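Local coordinates for protein putative N-acetylneuraminate lyase ([Ruminococcus] gnavus ATCC 29149, PDB 6RB7) that is a putative lyase of the dihydrodipicolinate synthetase family, which is built on an alpha/beta (TIM) barrel, at residues Asp225-Val233 with Tyr251-Asn259. Residues are numbered along the deposited sequence; the frame is centred on the assembly and turned at random.
Sequences DEQFMSGRV and YLKLDECIN
Phe228 and Tyr251 meet where the short helix 228-233 runs beside helix 251-259, the segment axes 10.6 Å apart at closest approach and their N-to-C directions 40° apart (signed crossing angle -40°), so the two helices run roughly parallel. These are neighbouring outer helices of the alpha/beta (TIM) barrel, separated in sequence by strand 238-241, and they pack knobs-into-holes. The Phe228 ring is one knob, lodged among Tyr251, Leu254, Asp255 and Ile258. With CG anti to the backbone N (chi1 -175°), it reaches across to helix 251-259, where its CD1 lies 3.6 Å from Leu254 CD2. Ile258 CD1 comes in at the ring edge, in plane, near Phe228 CE1, while the Tyr251 ring, about a turn earlier than Leu254, meets it obliquely, its CD1 3.8 Å from Phe228 CD2. Val41 of the first barrel strand also touches Phe228. The reciprocal knob is Ile258, set among Phe228, Met229, Arg232 and Val233; its CD1 branch approaches Met229 CB to 3.8 Å, and its CG2 branch faces Val233 CG1 and lies over one face of the Arg232 guanidinium, offset toward its rim at NH2. Tyr251 OH passes Asp225 CB, and the polar ends of both residues are hydrogen-bonded to Thr243 OG1. Toward the C-terminal ends the interface turns polar. Arg232, bent at chi2 and chi3, grips Asp255 side-on in a salt bridge, both NE (2.8 Å) and NH2 (2.9 Å) donating to the single oxygen OD1. The two flat groups stand nearly perpendicular, and OD1 sits in the guanidinium plane. A third nitrogen, NH1, is bonded to Ala236 O, which helps fix the group's rotation. Arg232 NH2 donates to Asn259 OD1 at 2.9 Å, a bent bond (130° at the hydrogen) reaching the oxygen from above its carbonyl plane.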
ATOM      1  N   ASP A 225     -12.606   6.852  15.889  1.00 10.38           N
ATOM      2  CA  ASP A 225     -13.204   7.821  16.841  1.00 10.57           C
ATOM      3  C   ASP A 225     -13.053   9.258  16.299  1.00  9.94           C
ATOM      4  O   ASP A 225     -13.931  10.113  16.569  1.00 10.47           O
ATOM      5  CB  ASP A 225     -12.510   7.706  18.187  1.00 11.13           C
ATOM      6  CG  ASP A 225     -12.532   6.309  18.818  1.00 16.86           C
ATOM      7  OD1 ASP A 225     -13.042   5.366  18.182  1.00 15.53           O
ATOM      8  OD2 ASP A 225     -12.094   6.200  19.986  1.00 14.73           O
ATOM      9  N   GLU A 226     -11.944   9.532  15.620  1.00 10.68           N
ATOM     10  CA  GLU A 226     -11.613  10.865  15.075  1.00 10.73           C
ATOM     11  C   GLU A 226     -12.615  11.289  13.999  1.00 10.53           C
ATOM     12  O   GLU A 226     -12.652  12.455  13.631  1.00 11.57           O
ATOM     13  CB  GLU A 226     -10.217  10.810  14.444  1.00 14.42           C
ATOM     14  CG  GLU A 226      -9.095  10.471  15.427  1.00 17.64           C
ATOM     15  CD  GLU A 226      -8.795   8.978  15.622  1.00 15.21           C
ATOM     16  OE1 GLU A 226      -9.627   8.080  15.262  1.00 13.83           O
ATOM     17  OE2 GLU A 226      -7.660   8.668  16.098  1.00 18.70           O
ATOM     18  N   GLN A 227     -13.400  10.366  13.498  1.00 10.16           N
ATOM     19  CA  GLN A 227     -14.404  10.624  12.421  1.00 10.73           C
ATOM     20  C   GLN A 227     -15.844  10.364  12.929  1.00 11.53           C
ATOM     21  O   GLN A 227     -16.759  10.281  12.106  1.00 11.94           O
ATOM     22  CB  GLN A 227     -14.069   9.738  11.226  1.00 10.44           C
ATOM     23  CG  GLN A 227     -12.675   9.971  10.682  1.00  9.77           C
ATOM     24  CD  GLN A 227     -12.344   9.217   9.401  1.00 10.88           C
ATOM     25  OE1 GLN A 227     -11.475   9.689   8.661  1.00 10.71           O
ATOM     26  NE2 GLN A 227     -13.012   8.072   9.110  1.00 10.55           N
ATOM     27  N   PHE A 228     -16.040  10.252  14.241  1.00 11.23           N
ATOM     28  CA  PHE A 228     -17.336   9.895  14.866  1.00 11.16           C
ATOM     29  C   PHE A 228     -18.505  10.617  14.183  1.00 11.68           C
ATOM     30  O   PHE A 228     -19.431   9.935  13.675  1.00 10.43           O
ATOM     31  CB  PHE A 228     -17.253  10.185  16.363  1.00 10.91           C
ATOM     32  CG  PHE A 228     -18.432   9.775  17.193  1.00 10.86           C
ATOM     33  CD1 PHE A 228     -19.628  10.465  17.130  1.00 11.12           C
ATOM     34  CD2 PHE A 228     -18.342   8.698  18.076  1.00 10.18           C
ATOM     35  CE1 PHE A 228     -20.703  10.101  17.936  1.00 13.45           C
ATOM     36  CE2 PHE A 228     -19.394   8.378  18.904  1.00 12.08           C
ATOM     37  CZ  PHE A 228     -20.589   9.043  18.809  1.00 12.14           C
ATOM     38  N   MET A 229     -18.461  11.945  14.117  1.00 12.37           N
ATOM     39  CA  MET A 229     -19.642  12.691  13.649  1.00 10.91           C
ATOM     40  C   MET A 229     -19.889  12.427  12.167  1.00 11.08           C
ATOM     41  O   MET A 229     -21.073  12.381  11.740  1.00 12.75           O
ATOM     42  CB  MET A 229     -19.529  14.185  13.929  1.00 13.00           C
ATOM     43  CG  MET A 229     -18.476  14.880  13.177  1.00 11.91           C
ATOM     44  SD  MET A 229     -18.374  16.629  13.730  1.00 15.60           S
ATOM     45  CE  MET A 229     -19.939  17.282  13.188  1.00 16.96           C
ATOM     46  N   SER A 230     -18.827  12.222  11.395  1.00 10.09           N
ATOM     47  CA  SER A 230     -18.898  12.017   9.942  1.00 10.26           C
ATOM     48  C   SER A 230     -19.454  10.629   9.648  1.00 10.79           C
ATOM     49  O   SER A 230     -20.237  10.498   8.675  1.00 11.11           O
ATOM     50  CB  SER A 230     -17.534  12.202   9.337  1.00 12.08           C
ATOM     51  OG  SER A 230     -17.141  13.561   9.372  1.00 12.52           O
ATOM     52  N   GLY A 231     -19.012   9.599  10.359  1.00 10.53           N
ATOM     53  CA  GLY A 231     -19.550   8.242  10.151  1.00 10.32           C
ATOM     54  C   GLY A 231     -20.996   8.170  10.584  1.00 10.90           C
ATOM     55  O   GLY A 231     -21.788   7.490   9.907  1.00 11.38           O
ATOM     56  N   ARG A 232     -21.333   8.809  11.689  1.00 11.61           N
ATOM     57  CA  ARG A 232     -22.732   8.855  12.189  1.00 12.88           C
ATOM     58  C   ARG A 232     -23.657   9.472  11.139  1.00 13.35           C
ATOM     59  O   ARG A 232     -24.649   8.813  10.764  1.00 13.76           O
ATOM     60  CB  ARG A 232     -22.757   9.594  13.516  1.00 12.72           C
ATOM     61  CG  ARG A 232     -22.229   8.764  14.677  1.00 13.63           C
ATOM     62  CD  ARG A 232     -23.169   7.656  15.203  1.00 15.79           C
ATOM     63  NE  ARG A 232     -24.250   8.362  15.892  1.00 16.90           N
ATOM     64  CZ  ARG A 232     -25.436   8.626  15.399  1.00 14.90           C
ATOM     65  NH1 ARG A 232     -25.848   8.184  14.235  1.00 15.92           N
ATOM     66  NH2 ARG A 232     -26.290   9.333  16.128  1.00 18.24           N
ATOM     67  N   VAL A 233     -23.316  10.636  10.589  1.00 12.52           N
ATOM     68  CA  VAL A 233     -24.312  11.302   9.703  1.00 11.52           C
ATOM     69  C   VAL A 233     -24.486  10.517   8.410  1.00 11.39           C
ATOM     70  O   VAL A 233     -25.530  10.671   7.783  1.00 13.65           O
ATOM     71  CB  VAL A 233     -24.012  12.788   9.454  1.00 12.83           C
ATOM     72  CG1 VAL A 233     -24.093  13.562  10.743  1.00 16.10           C
ATOM     73  CG2 VAL A 233     -22.706  13.031   8.708  1.00 13.36           C
ATOM     74  N   TYR A 251     -18.288  11.914  24.268  1.00 12.22           N
ATOM     75  CA  TYR A 251     -18.911  11.202  23.122  1.00 10.14           C
ATOM     76  C   TYR A 251     -20.435  11.143  23.306  1.00 10.54           C
ATOM     77  O   TYR A 251     -21.140  11.186  22.287  1.00 12.92           O
ATOM     78  CB  TYR A 251     -18.264   9.843  22.944  1.00 11.16           C
ATOM     79  CG  TYR A 251     -16.853   9.909  22.417  1.00 12.62           C
ATOM     80  CD1 TYR A 251     -16.622  10.191  21.078  1.00 13.39           C
ATOM     81  CD2 TYR A 251     -15.746   9.759  23.256  1.00 12.86           C
ATOM     82  CE1 TYR A 251     -15.345  10.246  20.559  1.00 14.18           C
ATOM     83  CE2 TYR A 251     -14.454   9.831  22.747  1.00 12.68           C
ATOM     84  CZ  TYR A 251     -14.255  10.081  21.400  1.00 13.63           C
ATOM     85  OH  TYR A 251     -12.983  10.077  20.884  1.00 13.13           O
ATOM     86  N   LEU A 252     -20.950  10.971  24.538  1.00 11.50           N
ATOM     87  CA  LEU A 252     -22.420  11.012  24.732  1.00 13.36           C
ATOM     88  C   LEU A 252     -22.973  12.367  24.308  1.00 12.63           C
ATOM     89  O   LEU A 252     -24.016  12.405  23.629  1.00 14.51           O
ATOM     90  CB  LEU A 252     -22.740  10.682  26.193  1.00 12.90           C
ATOM     91  CG  LEU A 252     -22.560   9.206  26.558  1.00 14.78           C
ATOM     92  CD1 LEU A 252     -22.534   9.028  28.075  1.00 17.76           C
ATOM     93  CD2 LEU A 252     -23.640   8.343  25.893  1.00 15.13           C
ATOM     94  N   LYS A 253     -22.284  13.435  24.671  1.00 11.59           N
ATOM     95  CA  LYS A 253     -22.760  14.791  24.316  1.00 12.47           C
ATOM     96  C   LYS A 253     -22.629  15.025  22.809  1.00 12.39           C
ATOM     97  O   LYS A 253     -23.531  15.614  22.221  1.00 14.67           O
ATOM     98  CB  LYS A 253     -22.004  15.840  25.117  1.00 13.96           C
ATOM     99  CG  LYS A 253     -22.602  17.237  24.950  1.00 14.68           C
ATOM    100  CD  LYS A 253     -23.949  17.353  25.629  1.00 19.27           C
ATOM    101  CE  LYS A 253     -24.505  18.756  25.497  1.00 26.22           C
ATOM    102  NZ  LYS A 253     -25.770  18.899  26.274  1.00 25.96           N
ATOM    103  N   LEU A 254     -21.568  14.517  22.199  1.00 12.88           N
ATOM    104  CA  LEU A 254     -21.406  14.589  20.720  1.00 12.13           C
ATOM    105  C   LEU A 254     -22.594  13.907  20.072  1.00 11.85           C
ATOM    106  O   LEU A 254     -23.189  14.478  19.155  1.00 14.23           O
ATOM    107  CB  LEU A 254     -20.085  13.921  20.363  1.00 13.19           C
ATOM    108  CG  LEU A 254     -19.716  13.842  18.896  1.00 13.60           C
ATOM    109  CD1 LEU A 254     -19.863  15.149  18.164  1.00 16.12           C
ATOM    110  CD2 LEU A 254     -18.306  13.337  18.758  1.00 16.02           C
ATOM    111  N   ASP A 255     -22.936  12.709  20.521  1.00 12.40           N
ATOM    112  CA  ASP A 255     -24.036  11.932  19.918  1.00 13.24           C
ATOM    113  C   ASP A 255     -25.355  12.683  20.109  1.00 16.44           C
ATOM    114  O   ASP A 255     -26.181  12.707  19.179  1.00 20.53           O
ATOM    115  CB  ASP A 255     -24.061  10.528  20.495  1.00 16.00           C
ATOM    116  CG  ASP A 255     -24.620   9.495  19.562  1.00 19.30           C
ATOM    117  OD1 ASP A 255     -24.479   9.692  18.353  1.00 21.56           O
ATOM    118  OD2 ASP A 255     -25.219   8.539  20.070  1.00 19.96           O
ATOM    119  N   GLU A 256     -25.552  13.297  21.273  1.00 15.90           N
ATOM    120  CA  GLU A 256     -26.774  14.105  21.538  1.00 17.26           C
ATOM    121  C   GLU A 256     -26.845  15.260  20.536  1.00 17.46           C
ATOM    122  O   GLU A 256     -27.931  15.476  19.927  1.00 18.66           O
ATOM    123  CB  GLU A 256     -26.733  14.617  22.981  1.00 18.66           C
ATOM    124  CG  GLU A 256     -27.961  15.391  23.371  1.00 23.67           C
ATOM    125  CD  GLU A 256     -27.764  16.114  24.699  1.00 28.25           C
ATOM    126  OE1 GLU A 256     -27.258  17.242  24.683  1.00 31.63           O
ATOM    127  OE2 GLU A 256     -27.975  15.489  25.727  1.00 38.63           O
ATOM    128  N   CYS A 257     -25.749  15.952  20.289  1.00 15.98           N
ATOM    129  CA  CYS A 257     -25.716  17.060  19.310  1.00 15.83           C
ATOM    130  C   CYS A 257     -26.030  16.536  17.911  1.00 21.17           C
ATOM    131  O   CYS A 257     -26.829  17.185  17.190  1.00 19.92           O
ATOM    132  CB  CYS A 257     -24.392  17.787  19.294  1.00 18.98           C
ATOM    133  SG  CYS A 257     -24.041  18.675  20.830  1.00 21.34           S
ATOM    134  N   ILE A 258     -25.441  15.411  17.510  1.00 17.63           N
ATOM    135  CA  ILE A 258     -25.711  14.860  16.156  1.00 18.44           C
ATOM    136  C   ILE A 258     -27.196  14.532  16.018  1.00 19.59           C
ATOM    137  O   ILE A 258     -27.801  14.888  14.996  1.00 20.48           O
ATOM    138  CB  ILE A 258     -24.822  13.641  15.885  1.00 15.59           C
ATOM    139  CG1 ILE A 258     -23.347  14.062  15.765  1.00 15.97           C
ATOM    140  CG2 ILE A 258     -25.300  12.856  14.659  1.00 17.37           C
ATOM    141  CD1 ILE A 258     -22.416  12.929  16.042  1.00 15.69           C
ATOM    142  N   ASN A 259     -27.775  13.874  17.014  1.00 19.58           N
ATOM    143  CA  ASN A 259     -29.195  13.440  16.935  1.00 19.41           C
ATOM    144  C   ASN A 259     -30.097  14.674  16.890  1.00 24.18           C
ATOM    145  O   ASN A 259     -31.186  14.562  16.246  1.00 25.11           O
ATOM    146  CB  ASN A 259     -29.568  12.476  18.045  1.00 19.26           C
ATOM    147  CG  ASN A 259     -28.973  11.099  17.812  1.00 24.63           C
ATOM    148  OD1 ASN A 259     -28.861  10.675  16.663  1.00 21.83           O
ATOM    149  ND2 ASN A 259     -28.620  10.403  18.886  1.00 20.37           N
TER